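PDB 7DRQ: Uly1 from Catenovulum maritimum, which is an ulvan lyase of polysaccharide lyase family 24, probably cleaving the algal polysaccharide ulvan by beta-elimination. Local coordinates for residues N39-N44 against W102-T107; G212-H217 against G238-F243; L414-P419 against V434-V439. One frame throughout, in Å; residues are numbered along the deposited sequence.

Contact 1 (N39-N44 against W102-T107); sequences NYAYGN and WWVGET
Tyr-42 runs alongside the carboxylate of Glu-106, the two side chains pointing the same way with their planes only 10° apart. The CD2-CE2 side of the ring does the touching, Tyr-42 CD2 lying 3.2 Å from Glu-106 OE1. Glu-106 reaches it although its CB is directed away from 39-44, because the chain bends at chi2 (58°) and swings the carboxylate back. The two oxygens find their polar partners outside the contact, OE1 in His-108 and OE2 in His-129; His-108 also meets the Tyr-42 ring edge-to-face. Next to this pair along the chain, a short, weakly bonded parallel strand pair has Tyr-40 opposite Gly-105 and joins loops of a chain whose other sheets are the antiparallel blades of a beta-propeller. Gly-105 N donates to Asn-39 O at 2.7 Å, almost perfectly straight at 177°, and Ala-41 N returns a bond of 3.0 Å to Gly-105 O. Val-104 adds an apolar touch, its CG1 resting 4.0 Å from Ala-41 CB. Beyond the bridge the pairing passes to a side chain: Gly-43 N donates to Thr-107 OG1 at 3.0 Å. Water 1 lies between the two backbones and makes four hydrogen bonds, accepting from Tyr-42 N and Thr-107 N while donating to Gly-43 O and to Gly-105 O, the latter at 2.7 Å.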
loop_
_atom_site.group_PDB
_atom_site.type_symbol
_atom_site.label_atom_id
_atom_site.label_comp_id
_atom_site.label_asym_id
_atom_site.label_seq_id
_atom_site.Cartn_x
_atom_site.Cartn_y
_atom_site.Cartn_z
ATOM N N ASN A 39 13.182 18.537 1.451
ATOM C CA ASN A 39 12.592 18.437 0.125
ATOM C C ASN A 39 12.155 16.998 -0.141
ATOM O O ASN A 39 12.359 16.094 0.677
ATOM C CB ASN A 39 13.586 18.943 -0.918
ATOM C CG ASN A 39 14.011 20.365 -0.643
ATOM O OD1 ASN A 39 13.174 21.224 -0.365
ATOM N ND2 ASN A 39 15.311 20.621 -0.695
ATOM N N TYR A 40 11.536 16.775 -1.300
ATOM C CA TYR A 40 10.930 15.477 -1.559
ATOM C C TYR A 40 10.771 15.265 -3.060
ATOM O O TYR A 40 10.654 16.221 -3.831
ATOM C CB TYR A 40 9.577 15.355 -0.842
ATOM C CG TYR A 40 8.565 16.413 -1.234
ATOM C CD1 TYR A 40 8.515 17.634 -0.566
ATOM C CD2 TYR A 40 7.666 16.196 -2.273
ATOM C CE1 TYR A 40 7.587 18.612 -0.917
ATOM C CE2 TYR A 40 6.734 17.166 -2.633
ATOM C CZ TYR A 40 6.703 18.371 -1.952
ATOM O OH TYR A 40 5.785 19.338 -2.306
ATOM N N ALA A 41 10.760 13.999 -3.460
ATOM C CA ALA A 41 10.713 13.634 -4.869
ATOM C C ALA A 41 9.311 13.288 -5.349
ATOM O O ALA A 41 9.012 13.450 -6.540
ATOM C CB ALA A 41 11.647 12.447 -5.133
ATOM N N TYR A 42 8.437 12.841 -4.453
ATOM C CA TYR A 42 7.096 12.463 -4.872
ATOM C C TYR A 42 6.062 13.168 -4.012
ATOM O O TYR A 42 5.717 14.323 -4.287
ATOM C CB TYR A 42 6.967 10.941 -4.838
ATOM C CG TYR A 42 7.952 10.308 -5.794
ATOM C CD1 TYR A 42 7.706 10.296 -7.156
ATOM C CD2 TYR A 42 9.157 9.780 -5.335
ATOM C CE1 TYR A 42 8.616 9.747 -8.040
ATOM C CE2 TYR A 42 10.072 9.217 -6.210
ATOM C CZ TYR A 42 9.795 9.205 -7.562
ATOM O OH TYR A 42 10.703 8.648 -8.438
ATOM N N GLY A 43 5.579 12.507 -2.947
ATOM C CA GLY A 43 4.686 13.157 -2.012
ATOM C C GLY A 43 5.444 13.768 -0.850
ATOM O O GLY A 43 6.616 13.496 -0.630
ATOM N N ASN A 44 4.766 14.634 -0.100
ATOM C CA ASN A 44 5.425 15.265 1.035
ATOM C C ASN A 44 5.087 14.602 2.367
ATOM O O ASN A 44 5.630 15.011 3.394
ATOM C CB ASN A 44 5.099 16.771 1.082
ATOM C CG ASN A 44 3.622 17.067 1.238
ATOM O OD1 ASN A 44 2.817 16.185 1.535
ATOM N ND2 ASN A 44 3.255 18.341 1.058
ATOM N N TRP A 102 19.308 11.118 1.705
ATOM C CA TRP A 102 18.330 11.058 2.780
ATOM C C TRP A 102 17.652 12.397 3.030
ATOM O O TRP A 102 16.622 12.428 3.707
ATOM C CB TRP A 102 18.998 10.556 4.063
ATOM C CG TRP A 102 20.273 11.276 4.398
ATOM C CD1 TRP A 102 21.543 10.866 4.113
ATOM C CD2 TRP A 102 20.400 12.538 5.074
ATOM N NE1 TRP A 102 22.453 11.792 4.570
ATOM C CE2 TRP A 102 21.778 12.827 5.163
ATOM C CE3 TRP A 102 19.483 13.449 5.615
ATOM C CZ2 TRP A 102 22.262 13.990 5.771
ATOM C CZ3 TRP A 102 19.966 14.604 6.215
ATOM C CH2 TRP A 102 21.345 14.861 6.286
ATOM N N TRP A 103 18.199 13.492 2.501
ATOM C CA TRP A 103 17.565 14.805 2.605
ATOM C C TRP A 103 16.509 15.040 1.524
ATOM O O TRP A 103 15.921 16.127 1.479
ATOM C CB TRP A 103 18.634 15.907 2.543
ATOM C CG TRP A 103 19.443 15.792 1.285
ATOM C CD1 TRP A 103 19.182 16.393 0.095
ATOM C CD2 TRP A 103 20.605 14.973 1.078
ATOM N NE1 TRP A 103 20.117 16.024 -0.841
ATOM C CE2 TRP A 103 21.001 15.148 -0.267
ATOM C CE3 TRP A 103 21.352 14.118 1.897
ATOM C CZ2 TRP A 103 22.111 14.502 -0.814
ATOM C CZ3 TRP A 103 22.462 13.470 1.348
ATOM C CH2 TRP A 103 22.827 13.669 0.004
ATOM N N VAL A 104 16.253 14.067 0.651
ATOM C CA VAL A 104 15.137 14.132 -0.287
ATOM C C VAL A 104 14.147 13.042 0.093
ATOM O O VAL A 104 14.418 11.851 -0.103
ATOM C CB VAL A 104 15.584 13.980 -1.748
ATOM C CG1 VAL A 104 14.361 14.065 -2.659
ATOM C CG2 VAL A 104 16.594 15.053 -2.108
ATOM N N GLY A 105 12.987 13.451 0.596
ATOM C CA GLY A 105 12.009 12.488 1.084
ATOM C C GLY A 105 11.396 11.673 -0.044
ATOM O O GLY A 105 11.144 12.172 -1.144
ATOM N N GLU A 106 11.127 10.403 0.244
ATOM C CA GLU A 106 10.771 9.434 -0.790
ATOM C C GLU A 106 9.554 8.640 -0.303
ATOM O O GLU A 106 9.690 7.680 0.459
ATOM C CB GLU A 106 12.004 8.567 -1.089
ATOM C CG GLU A 106 11.833 7.239 -1.780
ATOM C CD GLU A 106 11.170 7.288 -3.145
ATOM O OE1 GLU A 106 9.973 7.599 -3.185
ATOM O OE2 GLU A 106 11.819 6.937 -4.167
ATOM N N THR A 107 8.348 9.048 -0.725
ATOM C CA THR A 107 7.135 8.443 -0.179
ATOM C C THR A 107 6.842 7.050 -0.729
ATOM O O THR A 107 5.884 6.423 -0.264
ATOM C CB THR A 107 5.909 9.352 -0.393
ATOM O OG1 THR A 107 5.850 9.808 -1.752
ATOM C CG2 THR A 107 5.953 10.563 0.564
HETATM O O HOH W 1 8.563 11.778 -1.770
#

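Contact 2 (G212-H217 against G238-F243); sequences GDLFLH and GKWSHF
Trp-240 drives the six-membered end of its indole against Leu-214, with CH2 at 3.6 Å from Leu-214 CG and at the same distance from Leu-214 CD2. The contact belongs to one four-stranded antiparallel blade of the beta-propeller, and it skips a strand: 214-220 and 239-245 both flank 225-234, which explains why the nearest CA atoms, those of Phe-215 and Trp-240, stay 8.7 Å apart; the gap is spanned by side chains, with the Trp-240 indole reaching the backbone of 214-220. Leu-214 and Leu-216 both send their side chains toward the other segment, while the intervening Phe-215 points away and offers its backbone, its C atom lying in the indole plane at the ring edge, 3.9 Å from Trp-240 CZ3. Trp-240 CZ3 also stands 3.9 Å from Leu-216 CB. Further along, Leu-216 CD2 comes to the edge of the Phe-243 ring, 3.6 Å from CZ, near the ring plane. The indole extends across the sheet because CG of Trp-240 sits beside its backbone N and anti to the carbonyl carbon (chi1 -63°). Its polar end is fixed by a second shell: NE1 bonds to Tyr-150 OH, and the rings of Tyr-150 and His-123 meet the indole nearly at right angles. Behind Trp-240 the edge strand enters through a G1 beta bulge at Gly-238 and Lys-239. Past it, the backbone N of Phe-243 bonds to the side-chain OE1 of Gln-197. His-242 ND1 donates within its ring plane to Phe-243 O at 2.7 Å.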
loop_
_atom_site.group_PDB
_atom_site.type_symbol
_atom_site.label_atom_id
_atom_site.label_comp_id
_atom_site.label_asym_id
_atom_site.label_seq_id
_atom_site.Cartn_x
_atom_site.Cartn_y
_atom_site.Cartn_z
ATOM N N GLY A 212 -6.223 -17.105 9.388
ATOM C CA GLY A 212 -5.025 -16.571 10.004
ATOM C C GLY A 212 -3.735 -16.796 9.249
ATOM O O GLY A 212 -2.660 -16.629 9.834
ATOM N N ASP A 213 -3.798 -17.174 7.976
ATOM C CA ASP A 213 -2.590 -17.191 7.165
ATOM C C ASP A 213 -2.194 -15.769 6.800
ATOM O O ASP A 213 -3.042 -14.889 6.639
ATOM C CB ASP A 213 -2.791 -18.017 5.896
ATOM C CG ASP A 213 -2.474 -19.489 6.114
ATOM O OD1 ASP A 213 -1.456 -19.793 6.779
ATOM O OD2 ASP A 213 -3.258 -20.329 5.642
ATOM N N LEU A 214 -0.892 -15.543 6.700
ATOM C CA LEU A 214 -0.337 -14.222 6.437
ATOM C C LEU A 214 0.403 -14.258 5.109
ATOM O O LEU A 214 1.189 -15.182 4.855
ATOM C CB LEU A 214 0.613 -13.790 7.553
ATOM C CG LEU A 214 1.410 -12.509 7.313
ATOM C CD1 LEU A 214 0.484 -11.307 7.145
ATOM C CD2 LEU A 214 2.378 -12.273 8.478
ATOM N N PHE A 215 0.148 -13.263 4.269
ATOM C CA PHE A 215 0.740 -13.187 2.938
ATOM C C PHE A 215 1.342 -11.808 2.720
ATOM O O PHE A 215 0.995 -10.839 3.401
ATOM C CB PHE A 215 -0.285 -13.441 1.827
ATOM C CG PHE A 215 -1.012 -14.745 1.943
ATOM C CD1 PHE A 215 -2.147 -14.859 2.727
ATOM C CD2 PHE A 215 -0.581 -15.859 1.221
ATOM C CE1 PHE A 215 -2.830 -16.069 2.819
ATOM C CE2 PHE A 215 -1.264 -17.055 1.300
ATOM C CZ PHE A 215 -2.382 -17.168 2.101
ATOM N N LEU A 216 2.218 -11.714 1.722
ATOM C CA LEU A 216 2.813 -10.444 1.344
ATOM C C LEU A 216 2.852 -10.353 -0.174
ATOM O O LEU A 216 3.104 -11.357 -0.836
ATOM C CB LEU A 216 4.226 -10.306 1.897
ATOM C CG LEU A 216 5.019 -9.200 1.209
ATOM C CD1 LEU A 216 4.649 -7.787 1.784
ATOM C CD2 LEU A 216 6.489 -9.462 1.252
ATOM N N HIS A 217 2.571 -9.176 -0.729
ATOM C CA HIS A 217 2.875 -8.959 -2.139
ATOM C C HIS A 217 3.639 -7.658 -2.335
ATOM O O HIS A 217 3.522 -6.717 -1.550
ATOM C CB HIS A 217 1.621 -9.014 -3.048
ATOM C CG HIS A 217 0.725 -7.809 -2.981
ATOM N ND1 HIS A 217 0.114 -7.394 -1.817
ATOM C CD2 HIS A 217 0.273 -6.987 -3.957
ATOM C CE1 HIS A 217 -0.646 -6.340 -2.072
ATOM N NE2 HIS A 217 -0.568 -6.075 -3.365
ATOM N N GLY A 238 8.985 -20.617 10.680
ATOM C CA GLY A 238 9.583 -19.336 11.030
ATOM C C GLY A 238 10.174 -18.593 9.851
ATOM O O GLY A 238 11.174 -17.881 10.005
ATOM N N LYS A 239 9.586 -18.744 8.673
ATOM C CA LYS A 239 10.107 -18.097 7.475
ATOM C C LYS A 239 8.990 -18.035 6.445
ATOM O O LYS A 239 7.866 -18.486 6.688
ATOM C CB LYS A 239 11.334 -18.839 6.934
ATOM C CG LYS A 239 11.045 -20.249 6.465
ATOM C CD LYS A 239 12.340 -20.972 6.135
ATOM C CE LYS A 239 12.076 -22.245 5.346
ATOM N NZ LYS A 239 13.353 -22.978 5.110
ATOM N N TRP A 240 9.314 -17.480 5.283
ATOM C CA TRP A 240 8.357 -17.275 4.210
ATOM C C TRP A 240 8.679 -18.174 3.027
ATOM O O TRP A 240 9.820 -18.594 2.827
ATOM C CB TRP A 240 8.364 -15.820 3.750
ATOM C CG TRP A 240 7.938 -14.873 4.823
ATOM C CD1 TRP A 240 8.645 -14.527 5.949
ATOM C CD2 TRP A 240 6.710 -14.147 4.880
ATOM N NE1 TRP A 240 7.923 -13.628 6.697
ATOM C CE2 TRP A 240 6.733 -13.380 6.065
ATOM C CE3 TRP A 240 5.588 -14.074 4.048
ATOM C CZ2 TRP A 240 5.676 -12.540 6.439
ATOM C CZ3 TRP A 240 4.536 -13.230 4.413
ATOM C CH2 TRP A 240 4.588 -12.486 5.603
ATOM N N SER A 241 7.644 -18.468 2.250
ATOM C CA SER A 241 7.823 -19.180 0.999
ATOM C C SER A 241 8.529 -18.291 -0.032
ATOM O O SER A 241 8.662 -17.070 0.132
ATOM C CB SER A 241 6.470 -19.649 0.467
ATOM O OG SER A 241 5.645 -18.536 0.162
ATOM N N HIS A 242 8.988 -18.931 -1.107
ATOM C CA HIS A 242 9.575 -18.216 -2.234
ATOM C C HIS A 242 8.518 -17.361 -2.916
ATOM O O HIS A 242 7.378 -17.796 -3.093
ATOM C CB HIS A 242 10.154 -19.228 -3.230
ATOM C CG HIS A 242 11.025 -18.626 -4.293
ATOM N ND1 HIS A 242 10.551 -17.747 -5.243
ATOM C CD2 HIS A 242 12.334 -18.828 -4.585
ATOM C CE1 HIS A 242 11.540 -17.404 -6.053
ATOM N NE2 HIS A 242 12.629 -18.059 -5.687
ATOM N N PHE A 243 8.895 -16.136 -3.288
ATOM C CA PHE A 243 7.988 -15.262 -4.029
ATOM C C PHE A 243 7.472 -15.971 -5.276
ATOM O O PHE A 243 8.221 -16.656 -5.977
ATOM C CB PHE A 243 8.701 -13.971 -4.439
ATOM C CG PHE A 243 8.533 -12.830 -3.468
ATOM C CD1 PHE A 243 7.275 -12.459 -3.003
ATOM C CD2 PHE A 243 9.641 -12.118 -3.039
ATOM C CE1 PHE A 243 7.134 -11.393 -2.125
ATOM C CE2 PHE A 243 9.515 -11.060 -2.154
ATOM C CZ PHE A 243 8.257 -10.694 -1.693
#

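Contact 3 (L414-P419 against V434-V439); sequences LEQGRP and VYYAPV
Arg-418 and Tyr-436 come together through two torsions: the arginine chain folds at chi3 (-61°), while CG of Tyr-436 stands opposite its backbone N (chi1 -170°), sending the ring across the arginine. The guanidinium lies flat on the phenol with centres 4.5 Å apart and planes at 28°, and Arg-418 NH2 lies 3.2 Å from Tyr-436 CE2. The setting is an antiparallel propeller blade, where the outermost strand 432-436 pairs with 418-425, and a type I' turn from Glu-415 to Arg-418 links the latter to 408-415. Backbone pairing carries past the strand end, since Ala-437 N donates almost straight to Pro-419 O at 3.0 Å. Tyr-436 OH reaches to the turn and donates a hydrogen bond to Glu-415 O at 2.8 Å, arriving well above the carbonyl plane. Arg-418 N reaches that same oxygen from the opposite face, closing the turn, so two donors grip one carbonyl. Water 2 adds a further link, donating to both Tyr-436 OH and Glu-415 OE2. The Glu-415 carboxylate also forms a salt bridge with Arg-433, which makes a cation-pi contact with Tyr-436. Were Tyr-436 replaced by an alanine, Glu-415 O would probably lose one of its donors and the Arg-418 guanidinium the ring on one face, leaving that group freer to turn. Partners at its edge and over its other face also hold the group. Arg-418 NE donates to Ala-437 O at 2.9 Å, with the oxygen in the guanidinium plane. Over the face turned from the phenol sits Val-439, its CG2 3.8 Å from Arg-418 NH2.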
loop_
_atom_site.group_PDB
_atom_site.type_symbol
_atom_site.label_atom_id
_atom_site.label_comp_id
_atom_site.label_asym_id
_atom_site.label_seq_id
_atom_site.Cartn_x
_atom_site.Cartn_y
_atom_site.Cartn_z
ATOM N N LEU A 414 -11.755 12.720 3.889
ATOM C CA LEU A 414 -11.734 13.966 4.639
ATOM C C LEU A 414 -12.450 15.023 3.821
ATOM O O LEU A 414 -12.151 15.204 2.638
ATOM C CB LEU A 414 -10.297 14.399 4.943
ATOM C CG LEU A 414 -9.493 13.341 5.705
ATOM C CD1 LEU A 414 -8.002 13.689 5.797
ATOM C CD2 LEU A 414 -10.079 13.150 7.106
ATOM N N GLU A 415 -13.401 15.705 4.444
ATOM C CA GLU A 415 -14.089 16.824 3.819
ATOM C C GLU A 415 -13.921 18.022 4.737
ATOM O O GLU A 415 -14.320 17.967 5.903
ATOM C CB GLU A 415 -15.567 16.509 3.591
ATOM C CG GLU A 415 -16.314 17.568 2.801
ATOM C CD GLU A 415 -17.665 17.070 2.339
ATOM O OE1 GLU A 415 -17.720 16.354 1.313
ATOM O OE2 GLU A 415 -18.668 17.375 3.015
ATOM N N GLN A 416 -13.298 19.081 4.218
ATOM C CA GLN A 416 -12.891 20.225 5.029
ATOM C C GLN A 416 -12.062 19.790 6.217
ATOM O O GLN A 416 -12.161 20.365 7.308
ATOM C CB GLN A 416 -14.110 21.037 5.481
ATOM C CG GLN A 416 -14.887 21.697 4.344
ATOM C CD GLN A 416 -16.197 22.319 4.804
ATOM O OE1 GLN A 416 -16.744 23.195 4.136
ATOM N NE2 GLN A 416 -16.709 21.861 5.948
ATOM N N GLY A 417 -11.258 18.735 6.047
ATOM C CA GLY A 417 -10.408 18.216 7.092
ATOM C C GLY A 417 -11.060 17.230 8.033
ATOM O O GLY A 417 -10.363 16.655 8.878
ATOM N N ARG A 418 -12.371 17.000 7.920
ATOM C CA ARG A 418 -13.098 16.187 8.870
ATOM C C ARG A 418 -13.488 14.855 8.246
ATOM O O ARG A 418 -13.922 14.814 7.087
ATOM C CB ARG A 418 -14.355 16.922 9.351
ATOM C CG ARG A 418 -14.038 18.370 9.757
ATOM C CD ARG A 418 -14.993 18.882 10.801
ATOM N NE ARG A 418 -16.380 18.902 10.341
ATOM C CZ ARG A 418 -16.940 19.901 9.667
ATOM N NH1 ARG A 418 -16.231 20.974 9.336
ATOM N NH2 ARG A 418 -18.216 19.824 9.316
ATOM N N PRO A 419 -13.320 13.757 8.976
ATOM C CA PRO A 419 -13.641 12.441 8.406
ATOM C C PRO A 419 -15.124 12.307 8.079
ATOM O O PRO A 419 -15.994 12.735 8.841
ATOM C CB PRO A 419 -13.218 11.469 9.513
ATOM C CG PRO A 419 -12.138 12.194 10.243
ATOM C CD PRO A 419 -12.582 13.645 10.245
ATOM N N VAL A 434 -23.257 8.705 5.905
ATOM C CA VAL A 434 -23.697 8.099 7.154
ATOM C C VAL A 434 -22.823 8.490 8.333
ATOM O O VAL A 434 -23.120 8.097 9.469
ATOM C CB VAL A 434 -23.774 6.564 7.022
ATOM C CG1 VAL A 434 -24.959 6.164 6.139
ATOM C CG2 VAL A 434 -22.502 6.035 6.399
ATOM N N TYR A 435 -21.751 9.244 8.102
ATOM C CA TYR A 435 -20.935 9.780 9.184
ATOM C C TYR A 435 -20.240 11.037 8.693
ATOM O O TYR A 435 -19.720 11.071 7.576
ATOM C CB TYR A 435 -19.893 8.765 9.668
ATOM C CG TYR A 435 -18.997 9.309 10.757
ATOM C CD1 TYR A 435 -19.390 9.254 12.089
ATOM C CD2 TYR A 435 -17.767 9.883 10.453
ATOM C CE1 TYR A 435 -18.579 9.745 13.092
ATOM C CE2 TYR A 435 -16.944 10.387 11.455
ATOM C CZ TYR A 435 -17.364 10.310 12.777
ATOM O OH TYR A 435 -16.573 10.804 13.789
ATOM N N TYR A 436 -20.238 12.072 9.531
ATOM C CA TYR A 436 -19.437 13.258 9.257
ATOM C C TYR A 436 -19.109 13.896 10.593
ATOM O O TYR A 436 -20.025 14.270 11.335
ATOM C CB TYR A 436 -20.174 14.241 8.341
ATOM C CG TYR A 436 -19.311 15.382 7.826
ATOM C CD1 TYR A 436 -17.948 15.206 7.591
ATOM C CD2 TYR A 436 -19.861 16.635 7.571
ATOM C CE1 TYR A 436 -17.159 16.249 7.120
ATOM C CE2 TYR A 436 -19.082 17.683 7.099
ATOM C CZ TYR A 436 -17.732 17.487 6.876
ATOM O OH TYR A 436 -16.968 18.540 6.413
ATOM N N ALA A 437 -17.816 13.982 10.908
ATOM C CA ALA A 437 -17.399 14.564 12.172
ATOM C C ALA A 437 -17.916 15.999 12.259
ATOM O O ALA A 437 -17.987 16.699 11.247
ATOM C CB ALA A 437 -15.877 14.547 12.302
ATOM N N PRO A 438 -18.274 16.457 13.455
ATOM C CA PRO A 438 -18.972 17.738 13.590
ATOM C C PRO A 438 -18.051 18.941 13.526
ATOM O O PRO A 438 -16.842 18.863 13.748
ATOM C CB PRO A 438 -19.612 17.631 14.979
ATOM C CG PRO A 438 -18.642 16.788 15.746
ATOM C CD PRO A 438 -18.151 15.751 14.744
ATOM N N VAL A 439 -18.658 20.085 13.282
ATOM C CA VAL A 439 -17.961 21.343 13.276
ATOM C C VAL A 439 -17.314 21.466 14.657
ATOM O O VAL A 439 -17.882 21.054 15.617
ATOM C CB VAL A 439 -18.973 22.474 13.065
ATOM C CG1 VAL A 439 -18.400 23.803 13.433
ATOM C CG2 VAL A 439 -19.551 22.437 11.668
HETATM O O HOH W 2 -18.500 19.951 4.294
#

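How the contacts relate
Followed from the N terminus, the contacts come in series, none nested in or crossing another. Contact 1 closes first, bringing 39-44 to 102-107 around 57 residues that include the four-stranded sheet 53-91. Contact 2 closes a loop of 20 residues within the blade formed by 201-245, joining its second and fourth strands across the third. Contact 3 spans just 14 residues near the C terminus, tying the turn before strand 418-425 to the end of edge strand 432-436. Centres of contacts 2 and 3 are about 37 Å apart, on opposite sides of the chain's centre; contact 1 lies about 30 Å from contact 2 and about 29 Å from contact 3, centre to centre. No two touch.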